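Local coordinates for protein SusD homolog (PDB 4MRU) that probably binds mucin O-glycans at the cell surface as a SusD-like, TPR-related lipoprotein of Bacteroides thetaiotaomicron, at residues A[79-82]-A[83-87]; A[41-45]-A[46-50]; A[358-362]-A[363-367]; A[270-273]-A[274-278]. All blocks are in the same frame, centred on the assembly; numbering follows the deposited sequence.

Interaction 1. Residues A[79-82]-A[83-87]; sequences LKAP and FTDVI
Lys80 reaches along the chain to Asp85 near the start of helix 81-100 in an i to i+5 salt bridge, with NZ 3.2 Å from Asp85 OD1. The ammonium comes in on the syn lone pair of that oxygen, on the side of OD2, and the two side chains cross at about a right angle. The lysine chain starts out with CG anti to the backbone N (chi1 -167°) and runs extended past Thr84 until a bend at chi4 swings NZ over to the carboxylate. The other carboxylate oxygen, Asp85 OD2, lies against the methyl of Ala81, 3.5 Å from its CB. A lysine in place of Asp85 would probably leave the Lys80 ammonium without its mate and set two positive charges close together.

Among the backbone bonds, Thr84 N gives the short one to Lys80 O, at 2.8 Å. The same carbonyl also receives long, weak bonds from Phe83 N and Asp85 N. Val86 N reaches back five residues to Ala81 O in another weak bond, 3.4 Å long, consistent with the wider pi-type turn at 83-85.

Van der Waals contacts complete the turn. Thr84 CB packs on Lys80 CG at 3.8 Å, and its methyl CG2 lies beside Lys80 CE. Val86 CG2 rests 3.6 Å from Pro82 O, a buried carbonyl that has no hydrogen-bond partner in the model. Beyond this turn, Ala81 and Pro82 pack on helix 40-54, while the Phe83 ring meets Tyr125 of helix 104-125 edge-to-face.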
loop_
_atom_site.group_PDB
_atom_site.type_symbol
_atom_site.label_atom_id
_atom_site.label_comp_id
_atom_site.label_asym_id
_atom_site.label_seq_id
_atom_site.Cartn_x
_atom_site.Cartn_y
_atom_site.Cartn_z
ATOM N N LEU A 79 -12.727 8.082 10.788
ATOM C CA LEU A 79 -11.298 8.429 10.728
ATOM C C LEU A 79 -10.455 7.875 11.889
ATOM O O LEU A 79 -9.244 7.999 11.894
ATOM C CB LEU A 79 -11.136 9.960 10.710
ATOM C CG LEU A 79 -11.568 10.720 9.466
ATOM C CD1 LEU A 79 -11.523 12.226 9.769
ATOM C CD2 LEU A 79 -10.707 10.382 8.274
ATOM N N LYS A 80 -11.109 7.313 12.883
ATOM C CA LYS A 80 -10.448 6.800 14.055
ATOM C C LYS A 80 -9.519 5.631 13.793
ATOM O O LYS A 80 -8.395 5.607 14.303
ATOM C CB LYS A 80 -11.508 6.355 15.098
ATOM C CG LYS A 80 -10.901 6.097 16.455
ATOM C CD LYS A 80 -11.943 5.707 17.491
ATOM C CE LYS A 80 -11.330 5.528 18.885
ATOM N NZ LYS A 80 -11.234 4.089 19.216
ATOM N N ALA A 81 -9.960 4.654 13.012
ATOM C CA ALA A 81 -9.277 3.336 13.004
ATOM C C ALA A 81 -7.860 3.340 12.417
ATOM O O ALA A 81 -6.970 2.767 13.011
ATOM C CB ALA A 81 -10.125 2.292 12.293
ATOM N N PRO A 82 -7.630 4.013 11.270
ATOM C CA PRO A 82 -6.252 3.952 10.727
ATOM C C PRO A 82 -5.148 4.681 11.537
ATOM O O PRO A 82 -3.972 4.560 11.209
ATOM C CB PRO A 82 -6.399 4.602 9.343
ATOM C CG PRO A 82 -7.875 4.559 9.052
ATOM C CD PRO A 82 -8.520 4.777 10.383
ATOM N N PHE A 83 -5.533 5.480 12.515
ATOM C CA PHE A 83 -4.595 6.269 13.343
ATOM C C PHE A 83 -4.673 5.769 14.753
ATOM O O PHE A 83 -3.734 5.134 15.259
ATOM C CB PHE A 83 -4.920 7.779 13.276
ATOM C CG PHE A 83 -3.961 8.660 14.060
ATOM C CD1 PHE A 83 -4.187 8.915 15.381
ATOM C CD2 PHE A 83 -2.872 9.232 13.454
ATOM C CE1 PHE A 83 -3.326 9.713 16.112
ATOM C CE2 PHE A 83 -1.997 10.020 14.165
ATOM C CZ PHE A 83 -2.221 10.261 15.496
ATOM N N THR A 84 -5.819 6.007 15.381
ATOM C CA THR A 84 -5.956 5.729 16.801
ATOM C C THR A 84 -5.904 4.222 17.104
ATOM O O THR A 84 -5.218 3.802 18.021
ATOM C CB THR A 84 -7.259 6.304 17.360
ATOM O OG1 THR A 84 -7.306 7.730 17.140
ATOM C CG2 THR A 84 -7.380 6.020 18.888
ATOM N N ASP A 85 -6.637 3.401 16.353
ATOM C CA ASP A 85 -6.611 1.942 16.611
ATOM C C ASP A 85 -5.266 1.275 16.293
ATOM O O ASP A 85 -4.784 0.442 17.072
ATOM C CB ASP A 85 -7.748 1.241 15.852
ATOM C CG ASP A 85 -9.123 1.673 16.348
ATOM O OD1 ASP A 85 -9.210 2.339 17.391
ATOM O OD2 ASP A 85 -10.123 1.392 15.664
ATOM N N VAL A 86 -4.655 1.633 15.174
ATOM C CA VAL A 86 -3.340 1.089 14.856
ATOM C C VAL A 86 -2.332 1.405 15.958
ATOM O O VAL A 86 -1.659 0.525 16.432
ATOM C CB VAL A 86 -2.801 1.584 13.503
ATOM C CG1 VAL A 86 -1.439 1.005 13.245
ATOM C CG2 VAL A 86 -3.712 1.118 12.380
ATOM N N ILE A 87 -2.257 2.670 16.366
ATOM C CA ILE A 87 -1.307 3.081 17.367
ATOM C C ILE A 87 -1.644 2.477 18.730
ATOM O O ILE A 87 -0.755 1.929 19.363
ATOM C CB ILE A 87 -1.220 4.625 17.432
ATOM C CG1 ILE A 87 -0.525 5.136 16.169
ATOM C CG2 ILE A 87 -0.480 5.062 18.683
ATOM C CD1 ILE A 87 -0.593 6.635 15.939
#

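Interaction 2. Residues A[41-45]-A[46-50]; sequences HLYQF and MEAMC
Tyr43 and Glu47, one turn apart on helix 40-54, meet ring face to aliphatic chain. Glu47 CB sits over the centre of the Tyr43 ring in a CH-pi contact, 3.4 Å from the centroid and 11° off the ring normal. Next along, Glu47 CG drifts toward one side of the ring and lies 3.6 Å from Tyr43 CE2. A bend at chi2 (-71°) then turns the carboxylate, whose plane stands 42° from that of the ring. At the tip, OE1 accepts from a water 2.8 Å away, and this water in turn accepts from Tyr43 OH at 2.7 Å; OE2 forms a salt bridge with Arg120 of helix 104-125. The glutamate is thus gripped at both oxygens.

The backbone widens here into a pi-type turn at 46-50: Ala48 N, Met49 N and Cys50 N each bond to the carbonyl five residues back. Tyr43 O takes both Glu47 N and Ala48 N, which approach from opposite faces of the carbonyl plane.

Farther round the helix, Phe45 and Met49, a selenomethionine, lie side by side and point the same way. Met49 SE approaches the Phe45 ring obliquely in a Met-aromatic contact, 3.7 Å from CD1, and Met49 CE lies 3.9 Å from Phe45 CE1. Leu42 CD1 packs more loosely on Met46 CB, at 4.2 Å.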
loop_
_atom_site.group_PDB
_atom_site.type_symbol
_atom_site.label_atom_id
_atom_site.label_comp_id
_atom_site.label_asym_id
_atom_site.label_seq_id
_atom_site.Cartn_x
_atom_site.Cartn_y
_atom_site.Cartn_z
ATOM N N HIS A 41 -12.817 -5.267 11.515
ATOM C CA HIS A 41 -13.335 -3.957 11.890
ATOM C C HIS A 41 -12.343 -2.844 11.477
ATOM O O HIS A 41 -12.755 -1.785 11.035
ATOM C CB HIS A 41 -13.632 -3.864 13.376
ATOM C CG HIS A 41 -14.134 -2.513 13.777
ATOM N ND1 HIS A 41 -13.294 -1.527 14.249
ATOM C CD2 HIS A 41 -15.373 -1.969 13.734
ATOM C CE1 HIS A 41 -13.992 -0.425 14.475
ATOM N NE2 HIS A 41 -15.256 -0.659 14.149
ATOM N N LEU A 42 -11.057 -3.099 11.634
ATOM C CA LEU A 42 -9.997 -2.174 11.234
ATOM C C LEU A 42 -9.767 -2.217 9.708
ATOM O O LEU A 42 -9.712 -1.183 9.055
ATOM C CB LEU A 42 -8.718 -2.472 12.007
ATOM C CG LEU A 42 -7.464 -1.668 11.675
ATOM C CD1 LEU A 42 -7.715 -0.175 11.536
ATOM C CD2 LEU A 42 -6.427 -1.942 12.769
ATOM N N TYR A 43 -9.722 -3.413 9.145
ATOM C CA TYR A 43 -9.568 -3.607 7.705
ATOM C C TYR A 43 -10.564 -2.740 6.891
ATOM O O TYR A 43 -10.192 -2.114 5.890
ATOM C CB TYR A 43 -9.682 -5.110 7.327
ATOM C CG TYR A 43 -9.311 -5.370 5.892
ATOM C CD1 TYR A 43 -10.227 -5.150 4.878
ATOM C CD2 TYR A 43 -8.029 -5.847 5.535
ATOM C CE1 TYR A 43 -9.899 -5.385 3.545
ATOM C CE2 TYR A 43 -7.680 -6.022 4.189
ATOM C CZ TYR A 43 -8.616 -5.786 3.204
ATOM O OH TYR A 43 -8.297 -5.969 1.873
ATOM N N GLN A 44 -11.845 -2.748 7.262
ATOM C CA GLN A 44 -12.861 -2.088 6.410
ATOM C C GLN A 44 -12.533 -0.607 6.180
ATOM O O GLN A 44 -12.690 -0.098 5.092
ATOM C CB GLN A 44 -14.278 -2.269 6.969
ATOM C CG GLN A 44 -14.536 -1.536 8.273
ATOM C CD GLN A 44 -15.889 -1.862 8.858
ATOM O OE1 GLN A 44 -16.872 -2.066 8.123
ATOM N NE2 GLN A 44 -15.963 -1.903 10.190
ATOM N N PHE A 45 -12.026 0.050 7.199
ATOM C CA PHE A 45 -11.689 1.467 7.111
ATOM C C PHE A 45 -10.355 1.677 6.414
ATOM O O PHE A 45 -10.261 2.454 5.468
ATOM C CB PHE A 45 -11.627 2.099 8.486
ATOM C CG PHE A 45 -12.941 2.074 9.231
ATOM C CD1 PHE A 45 -14.010 2.833 8.777
ATOM C CD2 PHE A 45 -13.099 1.305 10.338
ATOM C CE1 PHE A 45 -15.221 2.792 9.423
ATOM C CE2 PHE A 45 -14.310 1.279 11.030
ATOM C CZ PHE A 45 -15.363 2.032 10.571
HETATM N N MSE A 46 -9.316 1.022 6.904
HETATM C CA MSE A 46 -7.941 1.336 6.452
HETATM C C MSE A 46 -7.673 0.794 5.072
HETATM O O MSE A 46 -7.109 1.476 4.223
HETATM C CB MSE A 46 -6.960 0.768 7.469
HETATM C CG MSE A 46 -5.535 1.174 7.191
HETATM SE SE MSE A 46 -4.511 0.525 8.757
HETATM C CE MSE A 46 -2.971 1.793 8.448
ATOM N N GLU A 47 -8.123 -0.425 4.806
ATOM C CA GLU A 47 -7.830 -1.082 3.545
ATOM C C GLU A 47 -8.935 -1.005 2.494
ATOM O O GLU A 47 -8.657 -0.750 1.325
ATOM C CB GLU A 47 -7.548 -2.553 3.819
ATOM C CG GLU A 47 -6.319 -2.765 4.650
ATOM C CD GLU A 47 -5.057 -2.453 3.890
ATOM O OE1 GLU A 47 -4.935 -2.822 2.680
ATOM O OE2 GLU A 47 -4.155 -1.882 4.513
ATOM N N ALA A 48 -10.170 -1.304 2.874
ATOM C CA ALA A 48 -11.239 -1.409 1.890
ATOM C C ALA A 48 -11.704 -0.008 1.438
ATOM O O ALA A 48 -11.686 0.325 0.261
ATOM C CB ALA A 48 -12.404 -2.229 2.452
HETATM N N MSE A 49 -12.020 0.813 2.408
HETATM C CA MSE A 49 -12.468 2.197 2.139
HETATM C C MSE A 49 -11.312 3.099 1.763
HETATM O O MSE A 49 -11.358 3.768 0.723
HETATM C CB MSE A 49 -13.162 2.708 3.368
HETATM C CG MSE A 49 -14.499 2.068 3.628
HETATM SE SE MSE A 49 -15.163 3.011 5.220
HETATM C CE MSE A 49 -16.550 1.753 5.856
ATOM N N CYS A 50 -10.301 3.207 2.616
ATOM C CA CYS A 50 -9.212 4.193 2.356
ATOM C C CYS A 50 -8.228 3.773 1.210
ATOM O O CYS A 50 -8.262 4.354 0.113
ATOM C CB CYS A 50 -8.483 4.487 3.663
ATOM S SG CYS A 50 -7.123 5.695 3.494
HETATM O O HOH W 1 -5.832 -5.036 1.295
#

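Interaction 3. Residues A[358-362]-A[363-367]; sequences LSFEE and HGASG
His363 closes the last turn of helix 348-363 over Ser359, Phe360 and Glu362. Its N gives a 3.3 Å bond to Ser359 O, with a weak second one to Phe360 O. The imidazole folds back along the helix, CG beside the backbone N (chi1 -62°), and puts CD2 3.0 Å from Ser359 O, which lies near the ring plane at its edge. The Glu362 carboxylate runs alongside and stacks on the imidazole, their planes 27° apart, with Glu362 OE2 3.8 Å from His363 NE2. In the plane of the ring a water lies 3.0 Å from His363 NE2 and also bridges to Ser359 OG and Glu362 OE1. Ser359 OG has a further partner in Arg275, and Tyr279 meets the histidine ring edge-to-face.

Gly364 leaves the helix with positive phi (69°), and the chain turns in a Schellman motif. Gly364 N bonds to Glu361 O from above the carbonyl plane, while Ala365 N reaches back five residues to Phe360 O at 2.8 Å, so the carbonyls of Phe360 and Glu361 are capped by the backbone that follows.

Ala365 then points its methyl at the helix, where CB touches Phe360 CD2 at 3.8 Å. Its carbonyl O and that of Ser366 both lie at the edge of the Phe360 ring, Ser366 O being 3.6 Å from CE2. Gly367, at the N-cap of helix 368-371, comes near the same ring, its C 3.9 Å from Phe360 CE2. Pro274, Arg275 and Tyr371 also pack against the Phe360 ring.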
loop_
_atom_site.group_PDB
_atom_site.type_symbol
_atom_site.label_atom_id
_atom_site.label_comp_id
_atom_site.label_asym_id
_atom_site.label_seq_id
_atom_site.Cartn_x
_atom_site.Cartn_y
_atom_site.Cartn_z
ATOM N N LEU A 358 7.532 -12.176 -12.624
ATOM C CA LEU A 358 7.366 -12.600 -11.249
ATOM C C LEU A 358 5.928 -12.473 -10.787
ATOM O O LEU A 358 5.453 -13.342 -10.074
ATOM C CB LEU A 358 8.255 -11.782 -10.307
ATOM C CG LEU A 358 9.734 -12.110 -10.389
ATOM C CD1 LEU A 358 10.566 -11.057 -9.681
ATOM C CD2 LEU A 358 10.026 -13.482 -9.811
ATOM N N SER A 359 5.255 -11.375 -11.128
ATOM C CA SER A 359 3.843 -11.251 -10.747
ATOM C C SER A 359 2.995 -12.330 -11.436
ATOM O O SER A 359 2.142 -12.922 -10.813
ATOM C CB SER A 359 3.309 -9.864 -11.057
ATOM O OG SER A 359 1.924 -9.779 -10.890
ATOM N N PHE A 360 3.165 -12.539 -12.737
ATOM C CA PHE A 360 2.445 -13.656 -13.391
ATOM C C PHE A 360 2.716 -14.991 -12.697
ATOM O O PHE A 360 1.785 -15.801 -12.423
ATOM C CB PHE A 360 2.832 -13.800 -14.888
ATOM C CG PHE A 360 2.098 -12.861 -15.815
ATOM C CD1 PHE A 360 2.116 -11.491 -15.605
ATOM C CD2 PHE A 360 1.379 -13.366 -16.923
ATOM C CE1 PHE A 360 1.497 -10.641 -16.489
ATOM C CE2 PHE A 360 0.755 -12.502 -17.813
ATOM C CZ PHE A 360 0.780 -11.147 -17.577
ATOM N N GLU A 361 3.979 -15.242 -12.418
ATOM C CA GLU A 361 4.357 -16.487 -11.783
ATOM C C GLU A 361 3.663 -16.592 -10.406
ATOM O O GLU A 361 3.136 -17.654 -10.063
ATOM C CB GLU A 361 5.882 -16.601 -11.659
ATOM C CG GLU A 361 6.346 -17.838 -10.864
ATOM C CD GLU A 361 7.847 -17.858 -10.573
ATOM O OE1 GLU A 361 8.622 -18.320 -11.431
ATOM O OE2 GLU A 361 8.263 -17.385 -9.501
ATOM N N GLU A 362 3.625 -15.497 -9.633
ATOM C CA GLU A 362 3.001 -15.459 -8.279
ATOM C C GLU A 362 1.563 -15.941 -8.337
ATOM O O GLU A 362 1.086 -16.627 -7.440
ATOM C CB GLU A 362 3.092 -14.033 -7.700
ATOM C CG GLU A 362 2.575 -13.793 -6.270
ATOM C CD GLU A 362 2.382 -12.292 -5.942
ATOM O OE1 GLU A 362 3.056 -11.387 -6.577
ATOM O OE2 GLU A 362 1.582 -12.013 -4.999
ATOM N N HIS A 363 0.864 -15.572 -9.395
ATOM C CA HIS A 363 -0.555 -15.896 -9.537
ATOM C C HIS A 363 -0.834 -17.111 -10.423
ATOM O O HIS A 363 -1.991 -17.437 -10.673
ATOM C CB HIS A 363 -1.259 -14.693 -10.095
ATOM C CG HIS A 363 -1.179 -13.511 -9.184
ATOM N ND1 HIS A 363 -1.947 -13.411 -8.051
ATOM C CD2 HIS A 363 -0.370 -12.428 -9.190
ATOM C CE1 HIS A 363 -1.645 -12.293 -7.415
ATOM N NE2 HIS A 363 -0.673 -11.685 -8.074
ATOM N N GLY A 364 0.197 -17.793 -10.880
ATOM C CA GLY A 364 0.017 -18.927 -11.785
ATOM C C GLY A 364 -0.475 -18.564 -13.192
ATOM O O GLY A 364 -1.085 -19.386 -13.884
ATOM N N ALA A 365 -0.233 -17.330 -13.619
ATOM C CA ALA A 365 -0.696 -16.852 -14.903
ATOM C C ALA A 365 0.359 -17.068 -16.002
ATOM O O ALA A 365 1.562 -16.975 -15.750
ATOM C CB ALA A 365 -1.060 -15.379 -14.798
ATOM N N SER A 366 -0.129 -17.405 -17.196
ATOM C CA SER A 366 0.679 -17.678 -18.387
ATOM C C SER A 366 0.658 -16.499 -19.303
ATOM O O SER A 366 -0.220 -15.631 -19.206
ATOM C CB SER A 366 0.119 -18.860 -19.169
ATOM O OG SER A 366 0.181 -20.031 -18.389
ATOM N N GLY A 367 1.640 -16.441 -20.179
ATOM C CA GLY A 367 1.654 -15.453 -21.216
ATOM C C GLY A 367 2.462 -14.185 -20.944
ATOM O O GLY A 367 2.315 -13.201 -21.694
HETATM O O HOH W 2 1.526 -9.656 -8.140
#

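Interaction 4. Residues A[270-273]-A[274-278]; sequences GYAD and PRRDK
Asp273 and Arg275 form a two-pronged salt bridge within a single turn. The guanidinium comes side-on: Arg275 NE points at Asp273 OD1 over 2.9 Å in an almost straight bond (178°), and Arg275 NH2 reaches Asp273 OD2 at 2.8 Å. Both carboxylate oxygens use their syn lone pairs. The two flat groups are nevertheless twisted 31° apart, with OD1 in the guanidinium plane and OD2 somewhat out of it. The carboxylate can face this way because CG of Asp273 stands beside its own carbonyl carbon (chi1 -167°), and a bend at chi3 brings the arginine head round to meet it.

On its anti side Asp273 OD1 also accepts Arg275 N at 2.9 Å, a capping bond at the entry to helix 276-279, where residues 273-276 form a type I beta turn. Ala272, with positive phi, is the first residue to leave helical angles after helix 262-270, in a Schellman motif, so the chain leaves one helix and is capped into the next within a few residues. Replacing Asp273 by alanine removes both oxygens, which would probably leave Arg275 N without its cap and the buried guanidinium without its carboxylate, though Ser359 and Gln418 also hold that arginine.

Arg276 serves the backbone of the same aspartate. Its N, at 3.2 Å, and its NE, at 3.0 Å, reach Asp273 O from opposite faces of the carbonyl plane, while a water links that oxygen to Arg276 NH2. Ala272 CA sits over one face of the Arg276 guanidinium, toward its rim, 3.6 Å above the plane, and NH1 bonds to Asn269.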
loop_
_atom_site.group_PDB
_atom_site.type_symbol
_atom_site.label_atom_id
_atom_site.label_comp_id
_atom_site.label_asym_id
_atom_site.label_seq_id
_atom_site.Cartn_x
_atom_site.Cartn_y
_atom_site.Cartn_z
ATOM N N GLY A 270 -8.142 -3.409 -20.892
ATOM C CA GLY A 270 -7.437 -2.824 -22.046
ATOM C C GLY A 270 -6.230 -3.675 -22.449
ATOM O O GLY A 270 -5.974 -3.893 -23.616
ATOM N N TYR A 271 -5.480 -4.150 -21.458
ATOM C CA TYR A 271 -4.295 -4.959 -21.694
ATOM C C TYR A 271 -4.617 -6.419 -21.898
ATOM O O TYR A 271 -3.702 -7.216 -22.126
ATOM C CB TYR A 271 -3.332 -4.842 -20.508
ATOM C CG TYR A 271 -2.755 -3.471 -20.175
ATOM C CD1 TYR A 271 -2.615 -2.472 -21.130
ATOM C CD2 TYR A 271 -2.280 -3.209 -18.893
ATOM C CE1 TYR A 271 -2.025 -1.245 -20.818
ATOM C CE2 TYR A 271 -1.682 -1.992 -18.568
ATOM C CZ TYR A 271 -1.569 -1.015 -19.537
ATOM O OH TYR A 271 -0.975 0.170 -19.212
ATOM N N ALA A 272 -5.887 -6.807 -21.789
ATOM C CA ALA A 272 -6.277 -8.195 -21.889
ATOM C C ALA A 272 -5.399 -9.074 -20.957
ATOM O O ALA A 272 -4.902 -10.139 -21.304
ATOM C CB ALA A 272 -6.229 -8.659 -23.346
ATOM N N ASP A 273 -5.273 -8.626 -19.724
ATOM C CA ASP A 273 -4.275 -9.137 -18.790
ATOM C C ASP A 273 -4.674 -10.544 -18.356
ATOM O O ASP A 273 -5.759 -10.740 -17.756
ATOM C CB ASP A 273 -4.193 -8.160 -17.614
ATOM C CG ASP A 273 -3.003 -8.375 -16.729
ATOM O OD1 ASP A 273 -2.701 -9.507 -16.373
ATOM O OD2 ASP A 273 -2.408 -7.344 -16.343
ATOM N N PRO A 274 -3.807 -11.556 -18.607
ATOM C CA PRO A 274 -4.144 -12.896 -18.140
ATOM C C PRO A 274 -4.311 -13.051 -16.606
ATOM O O PRO A 274 -4.845 -14.056 -16.172
ATOM C CB PRO A 274 -2.944 -13.752 -18.620
ATOM C CG PRO A 274 -2.355 -12.978 -19.756
ATOM C CD PRO A 274 -2.541 -11.525 -19.371
ATOM N N ARG A 275 -3.919 -12.080 -15.789
ATOM C CA ARG A 275 -4.104 -12.196 -14.336
ATOM C C ARG A 275 -5.534 -11.949 -13.853
ATOM O O ARG A 275 -5.830 -12.118 -12.654
ATOM C CB ARG A 275 -3.164 -11.209 -13.607
ATOM C CG ARG A 275 -1.719 -11.616 -13.709
ATOM C CD ARG A 275 -0.785 -10.496 -13.237
ATOM N NE ARG A 275 -0.724 -9.416 -14.212
ATOM C CZ ARG A 275 0.166 -8.424 -14.185
ATOM N NH1 ARG A 275 1.076 -8.357 -13.233
ATOM N NH2 ARG A 275 0.151 -7.498 -15.128
ATOM N N ARG A 276 -6.395 -11.454 -14.746
ATOM C CA ARG A 276 -7.746 -11.068 -14.348
ATOM C C ARG A 276 -8.485 -12.222 -13.687
ATOM O O ARG A 276 -9.151 -12.003 -12.700
ATOM C CB ARG A 276 -8.537 -10.540 -15.549
ATOM C CG ARG A 276 -8.149 -9.120 -15.917
ATOM C CD ARG A 276 -8.809 -8.674 -17.219
ATOM N NE ARG A 276 -8.421 -9.537 -18.313
ATOM C CZ ARG A 276 -9.070 -9.625 -19.475
ATOM N NH1 ARG A 276 -10.142 -8.875 -19.725
ATOM N NH2 ARG A 276 -8.622 -10.463 -20.406
ATOM N N ASP A 277 -8.335 -13.439 -14.194
ATOM C CA ASP A 277 -9.120 -14.549 -13.636
ATOM C C ASP A 277 -8.550 -15.027 -12.307
ATOM O O ASP A 277 -9.179 -15.820 -11.637
ATOM C CB ASP A 277 -9.308 -15.715 -14.625
ATOM C CG ASP A 277 -8.097 -16.605 -14.761
ATOM O OD1 ASP A 277 -6.964 -16.120 -14.597
ATOM O OD2 ASP A 277 -8.296 -17.818 -14.997
ATOM N N LYS A 278 -7.380 -14.526 -11.936
ATOM C CA LYS A 278 -6.811 -14.768 -10.610
ATOM C C LYS A 278 -7.132 -13.620 -9.643
ATOM O O LYS A 278 -7.099 -13.805 -8.441
ATOM C CB LYS A 278 -5.299 -14.924 -10.703
ATOM C CG LYS A 278 -4.854 -16.029 -11.710
ATOM C CD LYS A 278 -5.214 -17.382 -11.195
ATOM C CE LYS A 278 -4.635 -18.503 -12.071
ATOM N NZ LYS A 278 -4.916 -18.259 -13.500
HETATM O O HOH W 3 -7.143 -12.909 -19.650
#

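How the interactions relate
Interactions 1 and 2 sit on neighbouring helices that pack together: Ala81 CB touches Phe45 CD2 at 3.7 Å. Interaction 2 is the most buried, rich in aromatic and selenium contacts; interaction 1 is partly buried and keeps its salt bridge on a more open side. Interactions 3 and 4, about 35 Å from interaction 1 between centres, cap the end of helix 348-363 and the link between helices 262-270 and 276-279, nearer the surface. There capping bonds and charged groups prevail, and Ser366 O meets Pro274 CB at 3.4 Å. Gly367 and the Pro274 side chain lie about 10 and 12 Å from the side chain of Asn373, which binds magnesium in a structure of this protein, though not in this chain.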